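Local coordinates for protein DNA photolyase (Agrobacterium tumefaciens, PDB 4U63) that probably repairs cyclobutane pyrimidine dimers in ultraviolet-damaged DNA with light, using a flavin cofactor and a methenyl-folate antenna, at residues Ile54-Glu60 against Arg91-Gly97; Trp72-Ser77 against Phe219-Pro225; Leu354-Met360 against Trp386-Val392. All blocks are in the same frame, centred on the assembly; numbering follows the deposited sequence.

Contact 1 (Ile54-Glu60 against Arg91-Gly97); sequences IPVYIRE and RLVLASG. With SO4 (sulfate ion), chain H.
The beta-alpha-beta unit of strand 53-59, helix 68-87 and strand 93-96 is closed here, strand 54-59 running parallel to 93-96 with the short axes at 20°. Five backbone bonds zip them: Pro55 O receives Val93 N, Val93 O receives Tyr57 N (2.9 Å), Tyr57 O receives Ala95 N, Ala95 O receives Arg59 N (2.8 Å) and Arg59 O receives Gly97 N. One polar side-chain pair sits at the C-terminal end. The Arg59 chain bends at chi3 (57°), turning its guanidinium side-on to Ser96, whose OG lies in that plane and accepts from Arg59 NE at 2.9 Å and from Arg59 NH2 at 3.1 Å. The same hydroxyl is also bonded to Glu201, and Trp206 makes a cation-pi contact with Arg59. Leu92 CD1 lies 4.2 Å from Tyr57 CB, and Leu94 CD2 is 4.1 Å from the same CB. Helix 68-87 covers the face bearing Tyr57, helix 99-110 the one bearing Val56, Ile58 and Ala95; strand 27-31 continues the sheet beyond 53-59, while 93-96 is its outermost strand on this side.

Contact 2 (Trp72-Ser77 against Phe219-Pro225); sequences WWLHHS and FSDIWTP. With MHF (5,10-methenyl-6,7,8-trihydrofolic acid), chain B.
Trp72 meets Phe219 first: its indole has Phe219 on one face and His76 of its own helix on the other, CD2 of His76 lying over the ring centre. The pair with Phe219, a residue lining the methenyl-folate pocket, is T-shaped, with planes at 79° and centroids 5.2 Å apart, the phenylalanine giving its edge; Phe219 CB adds a CH-pi contact 3.8 Å from the centroid of the Trp72 six-membered ring. Trp72 CZ3 also lies 3.5 Å from Pro225 CG, which approaches the indole obliquely. Trp73 follows. Pro225 lies over one face of this indole, its CG 3.7 Å from the six-membered centroid, while the ring edge, through Trp73 CZ3, is directed at the face of Trp223 in an offset edge-to-face pair with planes at 72°. Helix 68-87, the helix of a beta-alpha-beta crossover, packs here on the short helix near 219-222 and the loop after it. Outside, Glu268 takes the Trp73 NE1 bond. One turn on, His76 CB touches Pro225 CB at 3.7 Å, and Ser77 N approaches the same CB at 3.9 Å.

Contact 3 (Leu354-Met360 against Trp386-Val392); sequences LWQHGTM and WFRDTLV. With MHF (5,10-methenyl-6,7,8-trihydrofolic acid), chain B.
Trp355 and Trp386 meet rim to rim with nearly parallel planes (10°), neither ring over the face of the other, and Trp355 CZ3 is 3.5 Å from Trp386 CH2. Over one face of Trp355 lies the carbonyl O4 of the methenyl-folate, above the ring centre; Thr390 CG2 stands at the edge of the Trp355 ring and over one face of Trp386, toward its rim. Leu354 CD2 comes obliquely to both Trp386 and Phe387, 3.8 Å from Phe387 CE1, and Leu354 CD1 meets Leu391 CD2 at 3.6 Å. The residues belong to, or just follow, the C-terminal ends of helices 345-357 and 380-390 in the FAD-binding region, and carbonyls of the last turns hold the antenna pterin: its amino group NA2 gives bonds to Leu354 O (2.9 Å), which also accepts from Gly358 N, and to Thr390 O (2.8 Å), while N8 gives one to Asp389 O at a nearly straight 176°. Trp355 O lies 2.7 Å from the pterin N3. Thr390 OG1, set between the backbone N and carbonyl carbon (chi1 53°), bonds back to Trp386 O from above the carbonyl plane. Past the helix ends, Gly358, at positive phi, accepts from Val392 N at its O (2.9 Å), the donor in the carbonyl plane on a lone pair. Met360 CE reaches Phe387 CZ at 3.9 Å; Met360, Phe387 and Leu391 also touch the FAD.

Contacts 2 and 3 share the antenna chromophore and lie with centres about 12 Å apart. Phe219 of contact 2 brings its ring edge to the pterin amino group, with Phe219 CZ 3.4 Å from NA2, the atom that contact 3 holds through backbone carbonyls. They also join directly: Trp223 NE1 is 2.9 Å from His357 O, a probable hydrogen bond, and Phe219 CD1 packs 3.3 Å from Gln356 O. Contact 1 stands farther out, its centre about 20 Å from that of contact 2 and about 26 Å from that of contact 3. Helix 68-87 connects contacts 1 and 2: Tyr57 OH of contact 1 packs 3.5 Å from Leu74 CD2 of that helix. Contact 3 alone reaches both chromophore pockets.

Contact 1 (Ile54-Glu60 against Arg91-Gly97)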
loop_
_atom_site.group_PDB
_atom_site.type_symbol
_atom_site.label_atom_id
_atom_site.label_comp_id
_atom_site.label_asym_id
_atom_site.label_seq_id
_atom_site.Cartn_x
_atom_site.Cartn_y
_atom_site.Cartn_z
ATOM N N ILE A 54 -17.924 21.459 4.914
ATOM C CA ILE A 54 -16.679 22.056 4.441
ATOM C C ILE A 54 -15.597 20.970 4.358
ATOM O O ILE A 54 -14.901 20.708 5.349
ATOM C CB ILE A 54 -16.187 23.182 5.379
ATOM C CG1 ILE A 54 -17.330 24.134 5.782
ATOM C CG2 ILE A 54 -15.028 23.943 4.732
ATOM C CD1 ILE A 54 -17.969 24.885 4.640
ATOM N N PRO A 55 -15.457 20.323 3.185
ATOM C CA PRO A 55 -14.388 19.344 3.013
ATOM C C PRO A 55 -13.033 20.016 2.835
ATOM O O PRO A 55 -12.919 20.972 2.064
ATOM C CB PRO A 55 -14.789 18.608 1.730
ATOM C CG PRO A 55 -16.231 18.880 1.569
ATOM C CD PRO A 55 -16.381 20.283 2.046
ATOM N N VAL A 56 -12.028 19.515 3.543
ATOM C CA VAL A 56 -10.665 20.040 3.445
ATOM C C VAL A 56 -9.657 18.896 3.394
ATOM O O VAL A 56 -9.808 17.879 4.085
ATOM C CB VAL A 56 -10.336 21.015 4.614
ATOM C CG1 VAL A 56 -10.407 20.326 5.970
ATOM C CG2 VAL A 56 -8.970 21.673 4.407
ATOM N N TYR A 57 -8.640 19.068 2.557
ATOM C CA TYR A 57 -7.471 18.200 2.558
ATOM C C TYR A 57 -6.270 19.089 2.868
ATOM O O TYR A 57 -6.050 20.100 2.193
ATOM C CB TYR A 57 -7.264 17.486 1.220
ATOM C CG TYR A 57 -6.044 16.594 1.247
ATOM C CD1 TYR A 57 -4.784 17.110 0.971
ATOM C CD2 TYR A 57 -6.138 15.247 1.599
ATOM C CE1 TYR A 57 -3.659 16.320 1.017
ATOM C CE2 TYR A 57 -5.000 14.439 1.645
ATOM C CZ TYR A 57 -3.761 14.987 1.351
ATOM O OH TYR A 57 -2.601 14.235 1.391
ATOM N N ILE A 58 -5.510 18.696 3.883
ATOM C CA ILE A 58 -4.366 19.436 4.354
ATOM C C ILE A 58 -3.078 18.697 4.001
ATOM O O ILE A 58 -2.941 17.496 4.241
ATOM C CB ILE A 58 -4.443 19.640 5.887
ATOM C CG1 ILE A 58 -5.699 20.449 6.240
ATOM C CG2 ILE A 58 -3.191 20.339 6.421
ATOM C CD1 ILE A 58 -5.999 20.528 7.721
ATOM N N ARG A 59 -2.133 19.439 3.439
ATOM C CA ARG A 59 -0.797 18.946 3.196
ATOM C C ARG A 59 -0.042 19.141 4.516
ATOM O O ARG A 59 0.411 20.238 4.826
ATOM C CB ARG A 59 -0.171 19.724 2.040
ATOM C CG ARG A 59 1.030 19.085 1.383
ATOM C CD ARG A 59 1.178 19.564 -0.059
ATOM N NE ARG A 59 1.278 21.027 -0.174
ATOM C CZ ARG A 59 2.188 21.695 -0.896
ATOM N NH1 ARG A 59 3.112 21.058 -1.623
ATOM N NH2 ARG A 59 2.167 23.026 -0.903
ATOM N N GLU A 60 0.031 18.066 5.299
ATOM C CA GLU A 60 0.743 18.045 6.571
ATOM C C GLU A 60 2.233 17.826 6.325
ATOM O O GLU A 60 2.633 17.336 5.268
ATOM C CB GLU A 60 0.244 16.899 7.454
ATOM C CG GLU A 60 -1.201 16.967 7.905
ATOM C CD GLU A 60 -1.615 15.695 8.621
ATOM O OE1 GLU A 60 -2.026 14.744 7.940
ATOM O OE2 GLU A 60 -1.530 15.637 9.864
ATOM N N ARG A 91 -17.276 21.214 -2.627
ATOM C CA ARG A 91 -15.944 21.503 -3.144
ATOM C C ARG A 91 -14.963 20.857 -2.204
ATOM O O ARG A 91 -15.334 20.462 -1.096
ATOM C CB ARG A 91 -15.649 22.992 -3.142
ATOM C CG ARG A 91 -16.494 23.843 -4.063
ATOM C CD ARG A 91 -15.890 25.231 -4.114
ATOM N NE ARG A 91 -16.733 26.185 -4.811
ATOM C CZ ARG A 91 -16.436 27.473 -4.968
ATOM N NH1 ARG A 91 -15.303 27.974 -4.474
ATOM N NH2 ARG A 91 -17.276 28.263 -5.618
ATOM N N LEU A 92 -13.710 20.770 -2.638
ATOM C CA LEU A 92 -12.619 20.355 -1.776
ATOM C C LEU A 92 -11.673 21.533 -1.560
ATOM O O LEU A 92 -11.038 22.001 -2.494
ATOM C CB LEU A 92 -11.857 19.172 -2.375
ATOM C CG LEU A 92 -10.705 18.602 -1.539
ATOM C CD1 LEU A 92 -11.187 18.018 -0.211
ATOM C CD2 LEU A 92 -9.964 17.534 -2.319
ATOM N N VAL A 93 -11.598 22.007 -0.325
ATOM C CA VAL A 93 -10.636 23.042 0.054
ATOM C C VAL A 93 -9.257 22.398 0.226
ATOM O O VAL A 93 -9.105 21.408 0.947
ATOM C CB VAL A 93 -11.031 23.744 1.366
ATOM C CG1 VAL A 93 -9.984 24.780 1.768
ATOM C CG2 VAL A 93 -12.392 24.410 1.235
ATOM N N LEU A 94 -8.257 22.969 -0.437
ATOM C CA LEU A 94 -6.881 22.521 -0.303
ATOM C C LEU A 94 -6.108 23.532 0.521
ATOM O O LEU A 94 -6.233 24.732 0.312
ATOM C CB LEU A 94 -6.235 22.375 -1.675
ATOM C CG LEU A 94 -6.878 21.371 -2.635
ATOM C CD1 LEU A 94 -6.037 21.305 -3.898
ATOM C CD2 LEU A 94 -7.037 19.981 -2.020
ATOM N N ALA A 95 -5.308 23.036 1.453
ATOM C CA ALA A 95 -4.512 23.886 2.330
ATOM C C ALA A 95 -3.209 23.196 2.709
ATOM O O ALA A 95 -3.153 21.971 2.793
ATOM C CB ALA A 95 -5.309 24.230 3.572
ATOM N N SER A 96 -2.160 23.986 2.927
ATOM C CA SER A 96 -0.853 23.449 3.294
ATOM C C SER A 96 -0.363 24.086 4.580
ATOM O O SER A 96 -0.478 25.296 4.757
ATOM C CB SER A 96 0.172 23.716 2.191
ATOM O OG SER A 96 -0.285 23.231 0.949
ATOM N N GLY A 97 0.164 23.263 5.482
ATOM C CA GLY A 97 0.819 23.766 6.692
ATOM C C GLY A 97 0.346 23.057 7.937
ATOM O O GLY A 97 -0.037 21.890 7.883
HETATM S S SO4 H . -15.654 31.581 -5.899
HETATM O O1 SO4 H . -17.069 31.491 -6.314
HETATM O O2 SO4 H . -15.204 32.983 -6.007
HETATM O O3 SO4 H . -15.517 31.120 -4.500
HETATM O O4 SO4 H . -14.826 30.737 -6.785
#

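Contact 2 (Trp72-Ser77 against Phe219-Pro225)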
loop_
_atom_site.group_PDB
_atom_site.type_symbol
_atom_site.label_atom_id
_atom_site.label_comp_id
_atom_site.label_asym_id
_atom_site.label_seq_id
_atom_site.Cartn_x
_atom_site.Cartn_y
_atom_site.Cartn_z
ATOM N N TRP A 72 2.235 10.967 -7.336
ATOM C CA TRP A 72 1.501 10.841 -8.596
ATOM C C TRP A 72 0.083 10.374 -8.312
ATOM O O TRP A 72 -0.876 10.945 -8.833
ATOM C CB TRP A 72 2.196 9.862 -9.542
ATOM C CG TRP A 72 1.488 9.631 -10.830
ATOM C CD1 TRP A 72 1.694 10.297 -11.993
ATOM C CD2 TRP A 72 0.469 8.655 -11.097
ATOM N NE1 TRP A 72 0.868 9.807 -12.967
ATOM C CE2 TRP A 72 0.103 8.797 -12.450
ATOM C CE3 TRP A 72 -0.171 7.678 -10.324
ATOM C CZ2 TRP A 72 -0.875 8.001 -13.053
ATOM C CZ3 TRP A 72 -1.150 6.882 -10.924
ATOM C CH2 TRP A 72 -1.489 7.050 -12.276
ATOM N N TRP A 73 -0.038 9.343 -7.477
ATOM C CA TRP A 73 -1.338 8.804 -7.092
ATOM C C TRP A 73 -2.207 9.877 -6.423
ATOM O O TRP A 73 -3.384 10.063 -6.780
ATOM C CB TRP A 73 -1.185 7.592 -6.160
ATOM C CG TRP A 73 -2.476 6.870 -6.009
ATOM C CD1 TRP A 73 -3.498 7.192 -5.167
ATOM C CD2 TRP A 73 -2.916 5.733 -6.759
ATOM N NE1 TRP A 73 -4.542 6.319 -5.333
ATOM C CE2 TRP A 73 -4.212 5.410 -6.302
ATOM C CE3 TRP A 73 -2.336 4.946 -7.768
ATOM C CZ2 TRP A 73 -4.945 4.334 -6.816
ATOM C CZ3 TRP A 73 -3.066 3.872 -8.271
ATOM C CH2 TRP A 73 -4.358 3.584 -7.797
ATOM N N LEU A 74 -1.622 10.583 -5.462
ATOM C CA LEU A 74 -2.359 11.573 -4.683
ATOM C C LEU A 74 -2.918 12.689 -5.543
ATOM O O LEU A 74 -4.050 13.107 -5.345
ATOM C CB LEU A 74 -1.485 12.170 -3.580
ATOM C CG LEU A 74 -2.140 13.275 -2.732
ATOM C CD1 LEU A 74 -3.289 12.709 -1.922
ATOM C CD2 LEU A 74 -1.137 13.950 -1.808
ATOM N N HIS A 75 -2.118 13.184 -6.486
ATOM C CA HIS A 75 -2.590 14.228 -7.386
ATOM C C HIS A 75 -3.904 13.814 -8.053
ATOM O O HIS A 75 -4.914 14.524 -7.999
ATOM C CB HIS A 75 -1.556 14.512 -8.464
ATOM C CG HIS A 75 -2.001 15.527 -9.459
ATOM N ND1 HIS A 75 -1.688 16.865 -9.349
ATOM C CD2 HIS A 75 -2.755 15.406 -10.578
ATOM C CE1 HIS A 75 -2.222 17.522 -10.361
ATOM N NE2 HIS A 75 -2.876 16.660 -11.121
ATOM N N HIS A 76 -3.877 12.655 -8.688
ATOM C CA HIS A 76 -5.046 12.176 -9.420
ATOM C C HIS A 76 -6.201 11.835 -8.492
ATOM O O HIS A 76 -7.352 12.075 -8.834
ATOM C CB HIS A 76 -4.666 10.992 -10.280
ATOM C CG HIS A 76 -3.772 11.368 -11.408
ATOM N ND1 HIS A 76 -4.175 12.216 -12.411
ATOM C CD2 HIS A 76 -2.499 11.023 -11.693
ATOM C CE1 HIS A 76 -3.189 12.380 -13.270
ATOM N NE2 HIS A 76 -2.161 11.662 -12.860
ATOM N N SER A 77 -5.887 11.298 -7.320
ATOM C CA SER A 77 -6.896 11.004 -6.322
ATOM C C SER A 77 -7.620 12.270 -5.858
ATOM O O SER A 77 -8.834 12.281 -5.760
ATOM C CB SER A 77 -6.285 10.290 -5.119
ATOM O OG SER A 77 -7.319 9.792 -4.295
ATOM N N PHE A 219 2.101 4.479 -15.872
ATOM C CA PHE A 219 1.237 4.232 -14.711
ATOM C C PHE A 219 -0.232 4.198 -15.129
ATOM O O PHE A 219 -0.990 3.358 -14.658
ATOM C CB PHE A 219 1.425 5.305 -13.637
ATOM C CG PHE A 219 2.649 5.134 -12.777
ATOM C CD1 PHE A 219 3.780 4.434 -13.216
ATOM C CD2 PHE A 219 2.673 5.705 -11.513
ATOM C CE1 PHE A 219 4.886 4.310 -12.400
ATOM C CE2 PHE A 219 3.778 5.586 -10.694
ATOM C CZ PHE A 219 4.883 4.882 -11.132
ATOM N N SER A 220 -0.625 5.100 -16.036
ATOM C CA SER A 220 -2.015 5.178 -16.478
ATOM C C SER A 220 -2.474 3.952 -17.281
ATOM O O SER A 220 -3.676 3.759 -17.453
ATOM C CB SER A 220 -2.264 6.447 -17.296
ATOM O OG SER A 220 -1.433 6.488 -18.444
ATOM N N ASP A 221 -1.533 3.137 -17.768
ATOM C CA ASP A 221 -1.867 1.880 -18.450
ATOM C C ASP A 221 -2.480 0.886 -17.479
ATOM O O ASP A 221 -3.274 0.022 -17.875
ATOM C CB ASP A 221 -0.621 1.246 -19.094
ATOM C CG ASP A 221 -0.059 2.068 -20.243
ATOM O OD1 ASP A 221 -0.789 2.908 -20.814
ATOM O OD2 ASP A 221 1.124 1.862 -20.586
ATOM N N ILE A 222 -2.090 1.011 -16.208
ATOM C CA ILE A 222 -2.526 0.130 -15.149
ATOM C C ILE A 222 -3.528 0.776 -14.188
ATOM O O ILE A 222 -4.435 0.103 -13.692
ATOM C CB ILE A 222 -1.311 -0.315 -14.293
ATOM C CG1 ILE A 222 -0.138 -0.775 -15.179
ATOM C CG2 ILE A 222 -1.712 -1.397 -13.300
ATOM C CD1 ILE A 222 -0.456 -1.918 -16.125
ATOM N N TRP A 223 -3.355 2.066 -13.916
ATOM C CA TRP A 223 -4.037 2.710 -12.799
ATOM C C TRP A 223 -4.955 3.856 -13.181
ATOM O O TRP A 223 -4.651 4.624 -14.089
ATOM C CB TRP A 223 -2.991 3.264 -11.833
ATOM C CG TRP A 223 -2.053 2.236 -11.312
ATOM C CD1 TRP A 223 -0.704 2.199 -11.481
ATOM C CD2 TRP A 223 -2.394 1.091 -10.529
ATOM N NE1 TRP A 223 -0.180 1.095 -10.852
ATOM C CE2 TRP A 223 -1.197 0.397 -10.260
ATOM C CE3 TRP A 223 -3.600 0.580 -10.034
ATOM C CZ2 TRP A 223 -1.168 -0.792 -9.506
ATOM C CZ3 TRP A 223 -3.576 -0.590 -9.296
ATOM C CH2 TRP A 223 -2.364 -1.269 -9.034
ATOM N N THR A 224 -6.064 3.959 -12.444
ATOM C CA THR A 224 -6.987 5.100 -12.502
ATOM C C THR A 224 -7.264 5.490 -11.050
ATOM O O THR A 224 -8.201 4.979 -10.428
ATOM C CB THR A 224 -8.285 4.724 -13.241
ATOM O OG1 THR A 224 -7.957 4.295 -14.559
ATOM C CG2 THR A 224 -9.258 5.901 -13.341
ATOM N N PRO A 225 -6.431 6.373 -10.482
ATOM C CA PRO A 225 -6.617 6.707 -9.071
ATOM C C PRO A 225 -7.971 7.336 -8.764
ATOM O O PRO A 225 -8.532 8.049 -9.590
ATOM C CB PRO A 225 -5.484 7.703 -8.804
ATOM C CG PRO A 225 -4.427 7.285 -9.745
ATOM C CD PRO A 225 -5.193 6.976 -11.002
HETATM N N1 MHF B . 8.522 5.255 -8.810
HETATM C C2 MHF B . 8.346 4.435 -9.851
HETATM N NA2 MHF B . 7.524 3.381 -9.684
HETATM N N3 MHF B . 8.954 4.641 -11.068
HETATM C C4 MHF B . 9.784 5.684 -11.253
HETATM O O4 MHF B . 10.349 5.881 -12.343
HETATM C C4A MHF B . 9.998 6.604 -10.127
HETATM N N5 MHF B . 10.857 7.689 -10.148
HETATM C C6 MHF B . 11.372 8.292 -8.916
HETATM C C7 MHF B . 10.167 8.452 -7.983
HETATM N N8 MHF B . 9.480 7.165 -7.816
HETATM C C8A MHF B . 9.323 6.320 -8.860
HETATM C C9 MHF B . 12.072 9.580 -9.391
HETATM N N10 MHF B . 11.813 9.634 -10.844
HETATM C C11 MHF B . 11.491 8.282 -11.271
HETATM C C12 MHF B . 14.396 11.753 -13.447
HETATM C C13 MHF B . 14.164 10.390 -13.682
HETATM C C14 MHF B . 13.336 9.665 -12.843
HETATM C C15 MHF B . 12.721 10.287 -11.733
HETATM C C16 MHF B . 12.929 11.642 -11.518
HETATM C C17 MHF B . 13.760 12.371 -12.364
HETATM C C MHF B . 15.275 12.574 -14.356
HETATM O O MHF B . 15.262 13.785 -14.198
HETATM N N MHF B . 15.974 11.985 -15.336
HETATM C CA MHF B . 16.709 12.693 -16.372
HETATM C CB MHF B . 18.217 12.467 -16.265
HETATM C CG MHF B . 18.714 12.264 -14.836
HETATM C CD MHF B . 18.478 10.874 -14.271
HETATM O OE1 MHF B . 18.075 9.952 -15.013
HETATM O OE2 MHF B . 18.697 10.690 -13.056
HETATM C CT MHF B . 16.227 12.239 -17.726
HETATM O O1 MHF B . 15.575 13.047 -18.422
HETATM O O2 MHF B . 16.482 11.076 -18.118
#

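Contact 3 (Leu354-Met360 against Trp386-Val392)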
loop_
_atom_site.group_PDB
_atom_site.type_symbol
_atom_site.label_atom_id
_atom_site.label_comp_id
_atom_site.label_asym_id
_atom_site.label_seq_id
_atom_site.Cartn_x
_atom_site.Cartn_y
_atom_site.Cartn_z
ATOM N N LEU A 354 8.325 -2.683 -11.181
ATOM C CA LEU A 354 8.149 -1.648 -10.177
ATOM C C LEU A 354 8.449 -0.259 -10.741
ATOM O O LEU A 354 7.653 0.678 -10.579
ATOM C CB LEU A 354 9.059 -1.946 -8.983
ATOM C CG LEU A 354 9.131 -0.955 -7.827
ATOM C CD1 LEU A 354 7.759 -0.681 -7.234
ATOM C CD2 LEU A 354 10.082 -1.491 -6.770
ATOM N N TRP A 355 9.582 -0.125 -11.412
ATOM C CA TRP A 355 9.964 1.153 -12.004
ATOM C C TRP A 355 8.944 1.633 -13.044
ATOM O O TRP A 355 8.615 2.823 -13.083
ATOM C CB TRP A 355 11.346 1.053 -12.646
ATOM C CG TRP A 355 11.960 2.359 -12.971
ATOM C CD1 TRP A 355 12.240 2.845 -14.212
ATOM C CD2 TRP A 355 12.388 3.360 -12.040
ATOM N NE1 TRP A 355 12.810 4.084 -14.117
ATOM C CE2 TRP A 355 12.915 4.426 -12.793
ATOM C CE3 TRP A 355 12.375 3.458 -10.644
ATOM C CZ2 TRP A 355 13.433 5.579 -12.194
ATOM C CZ3 TRP A 355 12.890 4.611 -10.047
ATOM C CH2 TRP A 355 13.408 5.649 -10.820
ATOM N N GLN A 356 8.435 0.711 -13.862
ATOM C CA GLN A 356 7.531 1.067 -14.965
ATOM C C GLN A 356 6.095 1.338 -14.536
ATOM O O GLN A 356 5.476 2.274 -15.033
ATOM C CB GLN A 356 7.517 -0.038 -16.022
ATOM C CG GLN A 356 6.793 0.361 -17.297
ATOM C CD GLN A 356 6.715 -0.754 -18.323
ATOM O OE1 GLN A 356 7.203 -1.866 -18.099
ATOM N NE2 GLN A 356 6.094 -0.458 -19.464
ATOM N N HIS A 357 5.565 0.504 -13.638
ATOM C CA HIS A 357 4.143 0.530 -13.285
ATOM C C HIS A 357 3.808 0.910 -11.835
ATOM O O HIS A 357 2.630 1.012 -11.477
ATOM C CB HIS A 357 3.530 -0.840 -13.590
ATOM C CG HIS A 357 3.492 -1.173 -15.048
ATOM N ND1 HIS A 357 3.696 -2.451 -15.524
ATOM C CD2 HIS A 357 3.286 -0.395 -16.136
ATOM C CE1 HIS A 357 3.603 -2.449 -16.836
ATOM N NE2 HIS A 357 3.363 -1.212 -17.239
ATOM N N GLY A 358 4.821 1.113 -11.003
ATOM C CA GLY A 358 4.590 1.498 -9.621
ATOM C C GLY A 358 4.053 0.389 -8.746
ATOM O O GLY A 358 3.488 0.658 -7.690
ATOM N N THR A 359 4.237 -0.855 -9.172
ATOM C CA THR A 359 3.796 -2.002 -8.398
ATOM C C THR A 359 4.622 -3.220 -8.769
ATOM O O THR A 359 5.360 -3.203 -9.740
ATOM C CB THR A 359 2.293 -2.282 -8.604
ATOM O OG1 THR A 359 1.836 -3.196 -7.608
ATOM C CG2 THR A 359 2.003 -2.833 -10.004
ATOM N N MET A 360 4.478 -4.280 -7.987
ATOM C CA MET A 360 5.181 -5.518 -8.254
ATOM C C MET A 360 4.335 -6.671 -7.763
ATOM O O MET A 360 3.691 -6.575 -6.708
ATOM C CB MET A 360 6.549 -5.514 -7.564
ATOM C CG MET A 360 7.480 -6.644 -7.999
ATOM S SD MET A 360 8.984 -6.793 -7.021
ATOM C CE MET A 360 9.578 -5.097 -7.040
ATOM N N TRP A 386 13.295 2.143 -0.574
ATOM C CA TRP A 386 13.161 2.148 -2.039
ATOM C C TRP A 386 11.702 1.883 -2.427
ATOM O O TRP A 386 11.133 2.589 -3.255
ATOM C CB TRP A 386 14.071 1.108 -2.704
ATOM C CG TRP A 386 13.910 1.095 -4.209
ATOM C CD1 TRP A 386 13.255 0.154 -4.966
ATOM C CD2 TRP A 386 14.378 2.087 -5.127
ATOM N NE1 TRP A 386 13.304 0.500 -6.297
ATOM C CE2 TRP A 386 13.985 1.679 -6.425
ATOM C CE3 TRP A 386 15.094 3.273 -4.984
ATOM C CZ2 TRP A 386 14.288 2.424 -7.573
ATOM C CZ3 TRP A 386 15.405 4.016 -6.137
ATOM C CH2 TRP A 386 14.999 3.585 -7.404
ATOM N N PHE A 387 11.098 0.879 -1.787
ATOM C CA PHE A 387 9.687 0.554 -2.022
ATOM C C PHE A 387 8.776 1.724 -1.657
ATOM O O PHE A 387 7.808 1.994 -2.350
ATOM C CB PHE A 387 9.274 -0.691 -1.225
ATOM C CG PHE A 387 9.536 -2.005 -1.930
ATOM C CD1 PHE A 387 10.547 -2.150 -2.887
ATOM C CD2 PHE A 387 8.768 -3.116 -1.617
ATOM C CE1 PHE A 387 10.769 -3.371 -3.507
ATOM C CE2 PHE A 387 8.990 -4.338 -2.240
ATOM C CZ PHE A 387 9.985 -4.469 -3.184
ATOM N N ARG A 388 9.086 2.407 -0.561
ATOM C CA ARG A 388 8.330 3.593 -0.143
ATOM C C ARG A 388 8.268 4.668 -1.227
ATOM O O ARG A 388 7.258 5.358 -1.350
ATOM C CB ARG A 388 8.916 4.203 1.141
ATOM C CG ARG A 388 8.065 3.993 2.378
ATOM C CD ARG A 388 8.813 4.326 3.670
ATOM N NE ARG A 388 9.700 5.486 3.540
ATOM C CZ ARG A 388 10.821 5.681 4.245
ATOM N NH1 ARG A 388 11.236 4.792 5.156
ATOM N NH2 ARG A 388 11.546 6.780 4.033
ATOM N N ASP A 389 9.347 4.811 -1.995
ATOM C CA ASP A 389 9.428 5.841 -3.035
ATOM C C ASP A 389 8.816 5.415 -4.364
ATOM O O ASP A 389 8.480 6.281 -5.196
ATOM C CB ASP A 389 10.887 6.258 -3.267
ATOM C CG ASP A 389 11.011 7.588 -4.028
ATOM O OD1 ASP A 389 10.258 8.551 -3.746
ATOM O OD2 ASP A 389 11.875 7.683 -4.910
ATOM N N THR A 390 8.672 4.105 -4.575
ATOM C CA THR A 390 8.330 3.576 -5.907
ATOM C C THR A 390 6.984 2.860 -6.025
ATOM O O THR A 390 6.483 2.688 -7.135
ATOM C CB THR A 390 9.425 2.618 -6.400
ATOM O OG1 THR A 390 9.669 1.618 -5.405
ATOM C CG2 THR A 390 10.717 3.382 -6.678
ATOM N N LEU A 391 6.419 2.439 -4.897
ATOM C CA LEU A 391 5.105 1.791 -4.883
ATOM C C LEU A 391 3.975 2.792 -4.789
ATOM O O LEU A 391 3.950 3.609 -3.879
ATOM C CB LEU A 391 4.972 0.854 -3.685
ATOM C CG LEU A 391 5.802 -0.438 -3.661
ATOM C CD1 LEU A 391 5.720 -1.085 -2.279
ATOM C CD2 LEU A 391 5.325 -1.406 -4.737
ATOM N N VAL A 392 3.019 2.714 -5.723
ATOM C CA VAL A 392 1.775 3.468 -5.561
ATOM C C VAL A 392 0.995 2.998 -4.312
ATOM O O VAL A 392 0.252 3.786 -3.732
ATOM C CB VAL A 392 0.868 3.472 -6.813
ATOM C CG1 VAL A 392 1.520 4.289 -7.934
ATOM C CG2 VAL A 392 0.508 2.069 -7.287
HETATM N N1 MHF B . 8.522 5.255 -8.810
HETATM C C2 MHF B . 8.346 4.435 -9.851
HETATM N NA2 MHF B . 7.524 3.381 -9.684
HETATM N N3 MHF B . 8.954 4.641 -11.068
HETATM C C4 MHF B . 9.784 5.684 -11.253
HETATM O O4 MHF B . 10.349 5.881 -12.343
HETATM C C4A MHF B . 9.998 6.604 -10.127
HETATM N N5 MHF B . 10.857 7.689 -10.148
HETATM C C6 MHF B . 11.372 8.292 -8.916
HETATM C C7 MHF B . 10.167 8.452 -7.983
HETATM N N8 MHF B . 9.480 7.165 -7.816
HETATM C C8A MHF B . 9.323 6.320 -8.860
HETATM C C9 MHF B . 12.072 9.580 -9.391
HETATM N N10 MHF B . 11.813 9.634 -10.844
HETATM C C11 MHF B . 11.491 8.282 -11.271
HETATM C C12 MHF B . 14.396 11.753 -13.447
HETATM C C13 MHF B . 14.164 10.390 -13.682
HETATM C C14 MHF B . 13.336 9.665 -12.843
HETATM C C15 MHF B . 12.721 10.287 -11.733
HETATM C C16 MHF B . 12.929 11.642 -11.518
HETATM C C17 MHF B . 13.760 12.371 -12.364
HETATM C C MHF B . 15.275 12.574 -14.356
HETATM O O MHF B . 15.262 13.785 -14.198
HETATM N N MHF B . 15.974 11.985 -15.336
HETATM C CA MHF B . 16.709 12.693 -16.372
HETATM C CB MHF B . 18.217 12.467 -16.265
HETATM C CG MHF B . 18.714 12.264 -14.836
HETATM C CD MHF B . 18.478 10.874 -14.271
HETATM O OE1 MHF B . 18.075 9.952 -15.013
HETATM O OE2 MHF B . 18.697 10.690 -13.056
HETATM C CT MHF B . 16.227 12.239 -17.726
HETATM O O1 MHF B . 15.575 13.047 -18.422
HETATM O O2 MHF B . 16.482 11.076 -18.118
#